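Local coordinates for calmodulin, putative (Toxoplasma gondii, PDB 6TJ6), which binds calcium through its first EF-hand and, as a calmodulin-like protein of the essential-light-chain type, probably binds a partner protein, at residues A13-D18 against G25-L30; L30-C35 against A58-K63; K75-F80 against G86-D91. One frame throughout, in Å; residues are numbered along the deposited sequence.

Contact 1. Residues A13-D18 against G25-L30; sequences ALFDTD and GRDLVL
Phe15 carries this contact with its ring, which rests against the backbone and side chain of Leu30. The bond from CA to CB of Phe15 points toward segment 25-30. A chi1 of -77° places CG opposite the carbonyl carbon and swings the ring against helix 26-34. Along one side of the ring, CD1 lies 3.8 Å from Leu30 CB. The next atom out, CE1, comes closer, 3.5 Å from Leu30 CB, and CZ at the tip is 4.2 Å from Leu30 CB. Leu30 C sits over the centre of one ring face, 4.1 Å above the plane. The two side chains cross at about a right angle. Toward its CD2 and CE2 edge the same face of the ring continues along the helix to Ala31 and Ser34. Phe15 also touches Ile23.

Segment 13-18 holds the end of the entering helix of an EF-hand and the first loop residues. Segment 25-30 holds the start of the exiting helix, with Gly25 at its N-cap. The loop, which starts at Asp16, binds calcium through Asp16, Asp18, Asp20 and Glu22; none is bound here. Asp16 also accepts two backbone N-H groups of the loop, Asp20 N at OD1 and Gly21 N at OD2.

Asp27 is the twelfth residue counted from Asp16, a position that commonly supplies a ligand in canonical EF-hands. Its CB packs 3.7 Å from Phe15 O. That carbonyl also accepts a weak hydrogen bond from Thr17 N, across an inverse gamma turn centred on Asp16. Thr17 OG1 is 3.8 Å from Asp27 OD1, too long to count as a bond, and its CG2 is 4.0 Å from Asp27 OD2. A ring of another protein chain meets Phe15 edge to face.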
loop_
_atom_site.group_PDB
_atom_site.type_symbol
_atom_site.label_atom_id
_atom_site.label_comp_id
_atom_site.label_asym_id
_atom_site.label_seq_id
_atom_site.Cartn_x
_atom_site.Cartn_y
_atom_site.Cartn_z
ATOM N N ALA A 13 3.144 -3.448 5.426
ATOM C CA ALA A 13 3.259 -2.985 4.043
ATOM C C ALA A 13 3.740 -1.539 3.965
ATOM O O ALA A 13 4.469 -1.176 3.033
ATOM C CB ALA A 13 1.920 -3.138 3.324
ATOM N N LEU A 14 3.360 -0.708 4.936
ATOM C CA LEU A 14 3.680 0.714 4.879
ATOM C C LEU A 14 5.108 1.004 5.308
ATOM O O LEU A 14 5.703 1.975 4.828
ATOM C CB LEU A 14 2.711 1.514 5.752
ATOM C CG LEU A 14 1.261 1.601 5.270
ATOM C CD1 LEU A 14 0.380 2.273 6.313
ATOM C CD2 LEU A 14 1.183 2.327 3.943
ATOM N N PHE A 15 5.677 0.198 6.204
ATOM C CA PHE A 15 7.028 0.467 6.678
ATOM C C PHE A 15 8.087 -0.429 6.047
ATOM O O PHE A 15 9.265 -0.322 6.408
ATOM C CB PHE A 15 7.076 0.371 8.204
ATOM C CG PHE A 15 6.502 1.578 8.885
ATOM C CD1 PHE A 15 7.284 2.697 9.107
ATOM C CD2 PHE A 15 5.174 1.610 9.271
ATOM C CE1 PHE A 15 6.759 3.819 9.721
ATOM C CE2 PHE A 15 4.644 2.729 9.884
ATOM C CZ PHE A 15 5.438 3.834 10.110
ATOM N N ASP A 16 7.703 -1.293 5.105
ATOM C CA ASP A 16 8.653 -2.031 4.274
ATOM C C ASP A 16 9.066 -1.102 3.131
ATOM O O ASP A 16 8.599 -1.203 1.993
ATOM C CB ASP A 16 8.025 -3.328 3.770
ATOM C CG ASP A 16 8.911 -4.071 2.789
ATOM O OD1 ASP A 16 10.135 -3.830 2.765
ATOM O OD2 ASP A 16 8.364 -4.901 2.029
ATOM N N THR A 17 9.968 -0.171 3.453
ATOM C CA THR A 17 10.268 0.918 2.531
ATOM C C THR A 17 11.070 0.450 1.321
ATOM O O THR A 17 11.010 1.085 0.260
ATOM C CB THR A 17 11.017 2.035 3.266
ATOM O OG1 THR A 17 12.185 1.501 3.898
ATOM C CG2 THR A 17 10.120 2.664 4.315
ATOM N N ASP A 18 11.829 -0.639 1.449
ATOM C CA ASP A 18 12.490 -1.214 0.282
ATOM C C ASP A 18 11.578 -2.133 -0.518
ATOM O O ASP A 18 11.945 -2.527 -1.631
ATOM C CB ASP A 18 13.741 -1.990 0.704
ATOM C CG ASP A 18 14.720 -1.146 1.496
ATOM O OD1 ASP A 18 14.815 -1.339 2.725
ATOM O OD2 ASP A 18 15.390 -0.282 0.893
ATOM N N GLY A 25 15.534 -2.433 11.378
ATOM C CA GLY A 25 16.059 -1.235 12.013
ATOM C C GLY A 25 14.965 -0.342 12.563
ATOM O O GLY A 25 13.949 -0.808 13.093
ATOM N N ARG A 26 15.182 0.970 12.427
ATOM C CA ARG A 26 14.242 1.951 12.958
ATOM C C ARG A 26 12.828 1.684 12.463
ATOM O O ARG A 26 11.877 1.681 13.256
ATOM C CB ARG A 26 14.688 3.362 12.568
ATOM C CG ARG A 26 14.197 4.468 13.492
ATOM N N ASP A 27 12.680 1.425 11.159
ATOM C CA ASP A 27 11.367 1.131 10.594
ATOM C C ASP A 27 10.624 0.088 11.422
ATOM O O ASP A 27 9.439 0.267 11.730
ATOM C CB ASP A 27 11.503 0.668 9.141
ATOM C CG ASP A 27 12.042 1.757 8.230
ATOM O OD1 ASP A 27 13.112 1.551 7.620
ATOM O OD2 ASP A 27 11.402 2.826 8.134
ATOM N N LEU A 28 11.316 -0.984 11.829
ATOM C CA LEU A 28 10.694 -1.998 12.677
ATOM C C LEU A 28 9.994 -1.350 13.860
ATOM O O LEU A 28 8.762 -1.410 13.976
ATOM C CB LEU A 28 11.741 -3.017 13.136
ATOM C CG LEU A 28 11.262 -4.247 13.916
ATOM C CD1 LEU A 28 9.933 -4.777 13.385
ATOM C CD2 LEU A 28 12.314 -5.344 13.878
ATOM N N VAL A 29 10.758 -0.654 14.707
ATOM C CA VAL A 29 10.155 0.020 15.854
ATOM C C VAL A 29 9.028 0.929 15.391
ATOM O O VAL A 29 7.917 0.897 15.938
ATOM C CB VAL A 29 11.223 0.795 16.650
ATOM C CG1 VAL A 29 10.569 1.627 17.737
ATOM C CG2 VAL A 29 12.232 -0.169 17.247
ATOM N N LEU A 30 9.275 1.699 14.328
ATOM C CA LEU A 30 8.246 2.590 13.804
ATOM C C LEU A 30 6.976 1.817 13.479
ATOM O O LEU A 30 5.889 2.161 13.962
ATOM C CB LEU A 30 8.773 3.335 12.575
ATOM C CG LEU A 30 9.382 4.714 12.852
ATOM C CD1 LEU A 30 10.226 4.721 14.123
ATOM C CD2 LEU A 30 10.211 5.173 11.663
#

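Contact 2. Residues L30-C35 against A58-K63; sequences LAIRSC and AWMSKK
Ile32 puts its CD1 over one face of the Trp59 indole, toward the rim. This CD1 is 4.0 Å from the centroid of the six-membered ring of Trp59 and 16° off the ring normal. This is a CH-pi contact. The other branch of the isoleucine shares the work: Ile32 CG2 is 3.7 Å from Trp59 CZ3. With chi1 at -63° the two branches diverge at CB, and both methyls reach the indole near CZ3 and CH2. The two side chains cross at about a right angle.

Met60, the next residue on the same helix, meets Ile32 and Cys35. Its chain bends twice, with chi2 -68° and chi3 near the same value. The bend at chi2 sets the sulfur beside Ile32, and that at chi3 turns the methyl to Cys35. Met60 SD is 4.1 Å from Ile32 CG1. Met60 CE is 3.6 Å from Cys35 CB and 3.9 Å from Cys35 SG.

Helix 26-34 leaves the first EF-hand loop. Helix 53-64 follows strand 50-52, which pairs antiparallel with strand 22-24. The contact therefore joins the helices that follow the two paired strands, as in a lobe built from two EF-hand-like units. Phe56 extends the apolar surface along helix 53-64 and touches both Ala31 and Ile32.

The C-terminal end of helix 26-34 is tied up locally. Ser34 OG donates to Ala31 O at 2.5 Å, in the carbonyl plane and on a lone pair. That bond keeps the buried hydroxyl satisfied. Cys35 N closes the last turn on Ile32 O. On the facing helix, Lys63 turns its amine to a salt bridge with Glu43.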
loop_
_atom_site.group_PDB
_atom_site.type_symbol
_atom_site.label_atom_id
_atom_site.label_comp_id
_atom_site.label_asym_id
_atom_site.label_seq_id
_atom_site.Cartn_x
_atom_site.Cartn_y
_atom_site.Cartn_z
ATOM N N LEU A 30 9.275 1.699 14.328
ATOM C CA LEU A 30 8.246 2.590 13.804
ATOM C C LEU A 30 6.976 1.817 13.479
ATOM O O LEU A 30 5.889 2.161 13.962
ATOM C CB LEU A 30 8.773 3.335 12.575
ATOM C CG LEU A 30 9.382 4.714 12.852
ATOM C CD1 LEU A 30 10.226 4.721 14.123
ATOM C CD2 LEU A 30 10.211 5.173 11.663
ATOM N N ALA A 31 7.107 0.730 12.709
ATOM C CA ALA A 31 5.943 -0.097 12.406
ATOM C C ALA A 31 5.193 -0.443 13.683
ATOM O O ALA A 31 3.987 -0.184 13.800
ATOM C CB ALA A 31 6.371 -1.366 11.668
ATOM N N ILE A 32 5.916 -0.949 14.685
ATOM C CA ILE A 32 5.275 -1.310 15.943
ATOM C C ILE A 32 4.566 -0.099 16.530
ATOM O O ILE A 32 3.359 -0.138 16.813
ATOM C CB ILE A 32 6.305 -1.905 16.919
ATOM C CG1 ILE A 32 6.888 -3.193 16.336
ATOM C CG2 ILE A 32 5.670 -2.171 18.270
ATOM C CD1 ILE A 32 8.060 -3.757 17.117
ATOM N N ARG A 33 5.286 1.020 16.653
ATOM C CA ARG A 33 4.679 2.198 17.255
ATOM C C ARG A 33 3.519 2.713 16.419
ATOM O O ARG A 33 2.584 3.312 16.964
ATOM C CB ARG A 33 5.727 3.297 17.453
ATOM C CG ARG A 33 6.802 2.940 18.466
ATOM C CD ARG A 33 7.534 4.175 18.975
ATOM N NE ARG A 33 8.439 3.851 20.075
ATOM C CZ ARG A 33 9.750 4.073 20.062
ATOM N NH1 ARG A 33 10.322 4.641 19.007
ATOM N NH2 ARG A 33 10.487 3.733 21.110
ATOM N N SER A 34 3.537 2.461 15.107
ATOM C CA SER A 34 2.446 2.947 14.273
ATOM C C SER A 34 1.124 2.273 14.611
ATOM O O SER A 34 0.064 2.830 14.305
ATOM C CB SER A 34 2.772 2.748 12.791
ATOM O OG SER A 34 2.602 1.396 12.399
ATOM N N CYS A 35 1.159 1.104 15.248
ATOM C CA CYS A 35 -0.061 0.431 15.669
ATOM C C CYS A 35 -0.464 0.793 17.093
ATOM O O CYS A 35 -1.363 0.155 17.652
ATOM C CB CYS A 35 0.102 -1.083 15.531
ATOM S SG CYS A 35 0.453 -1.623 13.838
ATOM N N ALA A 58 3.479 -12.491 14.153
ATOM C CA ALA A 58 3.558 -13.238 15.405
ATOM C C ALA A 58 3.933 -12.329 16.571
ATOM O O ALA A 58 3.315 -12.397 17.644
ATOM C CB ALA A 58 4.558 -14.385 15.270
ATOM N N TRP A 59 4.936 -11.468 16.380
ATOM C CA TRP A 59 5.332 -10.542 17.436
ATOM C C TRP A 59 4.162 -9.665 17.858
ATOM O O TRP A 59 3.871 -9.527 19.053
ATOM C CB TRP A 59 6.506 -9.675 16.969
ATOM C CG TRP A 59 7.207 -8.961 18.091
ATOM C CD1 TRP A 59 8.359 -9.348 18.710
ATOM C CD2 TRP A 59 6.799 -7.740 18.728
ATOM N NE1 TRP A 59 8.697 -8.443 19.692
ATOM C CE2 TRP A 59 7.755 -7.448 19.722
ATOM C CE3 TRP A 59 5.721 -6.866 18.553
ATOM C CZ2 TRP A 59 7.664 -6.319 20.539
ATOM C CZ3 TRP A 59 5.631 -5.747 19.366
ATOM C CH2 TRP A 59 6.597 -5.484 20.346
ATOM N N MET A 60 3.464 -9.075 16.881
ATOM C CA MET A 60 2.367 -8.166 17.201
ATOM C C MET A 60 1.183 -8.907 17.807
ATOM O O MET A 60 0.515 -8.378 18.703
ATOM C CB MET A 60 1.938 -7.400 15.948
ATOM C CG MET A 60 2.981 -6.413 15.434
ATOM S SD MET A 60 3.236 -5.008 16.537
ATOM C CE MET A 60 1.616 -4.243 16.494
ATOM N N SER A 61 0.903 -10.132 17.343
ATOM C CA SER A 61 -0.199 -10.894 17.914
ATOM C C SER A 61 0.074 -11.257 19.366
ATOM O O SER A 61 -0.815 -11.143 20.216
ATOM C CB SER A 61 -0.457 -12.156 17.081
ATOM O OG SER A 61 -0.914 -11.824 15.781
ATOM N N LYS A 62 1.308 -11.662 19.678
ATOM C CA LYS A 62 1.632 -11.986 21.062
ATOM C C LYS A 62 1.692 -10.736 21.934
ATOM O O LYS A 62 1.356 -10.797 23.123
ATOM C CB LYS A 62 2.948 -12.763 21.114
ATOM C CG LYS A 62 2.862 -14.122 20.425
ATOM C CD LYS A 62 4.225 -14.659 20.012
ATOM C CE LYS A 62 4.965 -15.283 21.179
ATOM N NZ LYS A 62 6.260 -15.873 20.741
ATOM N N LYS A 63 2.099 -9.597 21.364
ATOM C CA LYS A 63 2.129 -8.355 22.135
ATOM C C LYS A 63 0.719 -7.867 22.453
ATOM O O LYS A 63 0.402 -7.569 23.610
ATOM C CB LYS A 63 2.911 -7.283 21.372
ATOM C CG LYS A 63 2.993 -5.942 22.078
ATOM C CD LYS A 63 3.639 -6.077 23.446
ATOM C CE LYS A 63 3.951 -4.719 24.036
ATOM N NZ LYS A 63 4.543 -4.806 25.396
#

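Contact 3. Residues K75-F80 against G86-D91; sequences KSFKAF and GTVSAD
This is a small buried apolar contact within the EF-hand at 68-103. It joins the end of helix 69-78 to the short, weakly bonded strand 88-89 within the loop. The loop fits the EF-hand pattern, but no metal is bound in it here. Val88 is the hub. Its CB points toward the helix end, and its two methyls spread over different partners. With chi1 at -60°, CG1 is anti to the carbonyl carbon. It meets two backbone carbonyls, lying 3.5 Å from Phe77 O and 3.7 Å from Phe80 O. CG2 turns to the Phe77 ring, 4.0 Å from Phe77 CD1, at an oblique approach. The Phe77 and Val88 side chains cross at about a right angle.

Phe77 reaches Tyr126, its ring nearly parallel to that of the tyrosine, and touches Phe129 and Val130. It also packs on an apolar side chain of another protein chain. Phe80 leads its ring away from Val88 to stack on an aromatic side chain of another protein chain. Strand 88-89 pairs with strand 123-124, where Val88 touches Ile124. Ser89 is the N-cap of helix 90-100, its OG accepting from Glu92 N. Beside Val88 one water links the segments: it donates to Phe80 O at 2.5 Å and accepts from Ser89 N at 3.0 Å.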
loop_
_atom_site.group_PDB
_atom_site.type_symbol
_atom_site.label_atom_id
_atom_site.label_comp_id
_atom_site.label_asym_id
_atom_site.label_seq_id
_atom_site.Cartn_x
_atom_site.Cartn_y
_atom_site.Cartn_z
ATOM N N LYS A 75 -4.116 6.124 28.841
ATOM C CA LYS A 75 -3.380 6.170 30.099
ATOM C C LYS A 75 -2.182 7.104 30.009
ATOM O O LYS A 75 -1.872 7.820 30.967
ATOM C CB LYS A 75 -2.937 4.753 30.474
ATOM C CG LYS A 75 -2.447 4.584 31.898
ATOM C CD LYS A 75 -2.492 3.116 32.304
ATOM C CE LYS A 75 -1.114 2.473 32.282
ATOM N NZ LYS A 75 -0.335 2.811 33.507
ATOM N N SER A 76 -1.491 7.103 28.867
ATOM C CA SER A 76 -0.376 8.025 28.673
ATOM C C SER A 76 -0.859 9.469 28.608
ATOM O O SER A 76 -0.216 10.370 29.160
ATOM C CB SER A 76 0.396 7.663 27.404
ATOM O OG SER A 76 0.915 6.347 27.476
ATOM N N PHE A 77 -1.984 9.710 27.930
ATOM C CA PHE A 77 -2.529 11.064 27.862
ATOM C C PHE A 77 -2.969 11.557 29.236
ATOM O O PHE A 77 -2.790 12.737 29.566
ATOM C CB PHE A 77 -3.702 11.118 26.885
ATOM C CG PHE A 77 -3.308 11.435 25.473
ATOM C CD1 PHE A 77 -2.882 12.706 25.124
ATOM C CD2 PHE A 77 -3.384 10.466 24.487
ATOM C CE1 PHE A 77 -2.525 13.002 23.821
ATOM C CE2 PHE A 77 -3.030 10.754 23.184
ATOM C CZ PHE A 77 -2.601 12.023 22.849
ATOM N N LYS A 78 -3.548 10.671 30.051
ATOM C CA LYS A 78 -4.092 11.091 31.339
ATOM C C LYS A 78 -3.013 11.582 32.297
ATOM O O LYS A 78 -3.328 12.308 33.246
ATOM C CB LYS A 78 -4.874 9.944 31.984
ATOM C CG LYS A 78 -5.806 10.399 33.097
ATOM C CD LYS A 78 -6.179 9.262 34.032
ATOM C CE LYS A 78 -7.001 9.769 35.210
ATOM N NZ LYS A 78 -6.211 9.848 36.472
ATOM N N ALA A 79 -1.753 11.206 32.071
ATOM C CA ALA A 79 -0.665 11.722 32.895
ATOM C C ALA A 79 -0.507 13.229 32.759
ATOM O O ALA A 79 0.014 13.872 33.677
ATOM C CB ALA A 79 0.646 11.026 32.531
ATOM N N PHE A 80 -0.946 13.805 31.641
ATOM C CA PHE A 80 -0.887 15.243 31.420
ATOM C C PHE A 80 -2.264 15.887 31.511
ATOM O O PHE A 80 -2.451 17.016 31.050
ATOM C CB PHE A 80 -0.234 15.538 30.072
ATOM C CG PHE A 80 1.028 14.761 29.838
ATOM C CD1 PHE A 80 2.225 15.175 30.401
ATOM C CD2 PHE A 80 1.015 13.610 29.065
ATOM C CE1 PHE A 80 3.388 14.459 30.193
ATOM C CE2 PHE A 80 2.175 12.887 28.852
ATOM C CZ PHE A 80 3.364 13.313 29.418
ATOM N N GLY A 86 -10.585 14.760 31.366
ATOM C CA GLY A 86 -10.505 14.085 30.088
ATOM C C GLY A 86 -9.936 14.930 28.974
ATOM O O GLY A 86 -10.235 14.677 27.805
ATOM N N THR A 87 -9.123 15.937 29.300
ATOM C CA THR A 87 -8.590 16.851 28.302
ATOM C C THR A 87 -7.107 17.100 28.547
ATOM O O THR A 87 -6.625 17.016 29.679
ATOM C CB THR A 87 -9.319 18.202 28.303
ATOM O OG1 THR A 87 -8.917 18.964 29.448
ATOM C CG2 THR A 87 -10.831 18.024 28.324
ATOM N N VAL A 88 -6.390 17.418 27.467
ATOM C CA VAL A 88 -5.013 17.889 27.547
ATOM C C VAL A 88 -4.875 19.130 26.675
ATOM O O VAL A 88 -5.604 19.308 25.693
ATOM C CB VAL A 88 -3.982 16.814 27.124
ATOM C CG1 VAL A 88 -4.089 15.582 28.010
ATOM C CG2 VAL A 88 -4.141 16.452 25.652
ATOM N N SER A 89 -3.928 19.990 27.044
ATOM C CA SER A 89 -3.725 21.247 26.336
ATOM C C SER A 89 -3.184 20.998 24.932
ATOM O O SER A 89 -2.235 20.230 24.746
ATOM C CB SER A 89 -2.770 22.143 27.121
ATOM O OG SER A 89 -2.152 23.090 26.270
ATOM N N ALA A 90 -3.785 21.663 23.943
ATOM C CA ALA A 90 -3.387 21.446 22.556
ATOM C C ALA A 90 -2.015 22.045 22.266
ATOM O O ALA A 90 -1.200 21.431 21.566
ATOM C CB ALA A 90 -4.439 22.028 21.612
ATOM N N ASP A 91 -1.738 23.243 22.788
ATOM C CA ASP A 91 -0.460 23.882 22.495
ATOM C C ASP A 91 0.691 23.189 23.215
ATOM O O ASP A 91 1.811 23.153 22.691
ATOM C CB ASP A 91 -0.517 25.368 22.855
ATOM C CG ASP A 91 0.523 26.188 22.113
HETATM O O HOH W 1 -2.308 18.775 29.229
#

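In the fold
Contacts 1 and 2 share helix 26-34 and Leu30, and they touch: Phe15 CE2 is 3.5 Å from Ser34 CB. Contact 1 sets an aromatic ring against a helix beside a calcium-binding loop, with one carboxylate, that of Asp27, at its side, and only part of it is buried. Contact 2 is buried and apolar, built from sulfur, methyl and indole groups between two helices. Contact 3 lies on the opposite side of the chain's centre, its own centre about 28 Å from that of contact 1. Like contact 1 it joins the end of an entering helix to the later part of the same EF-hand, but it is buried and uses a bridging water.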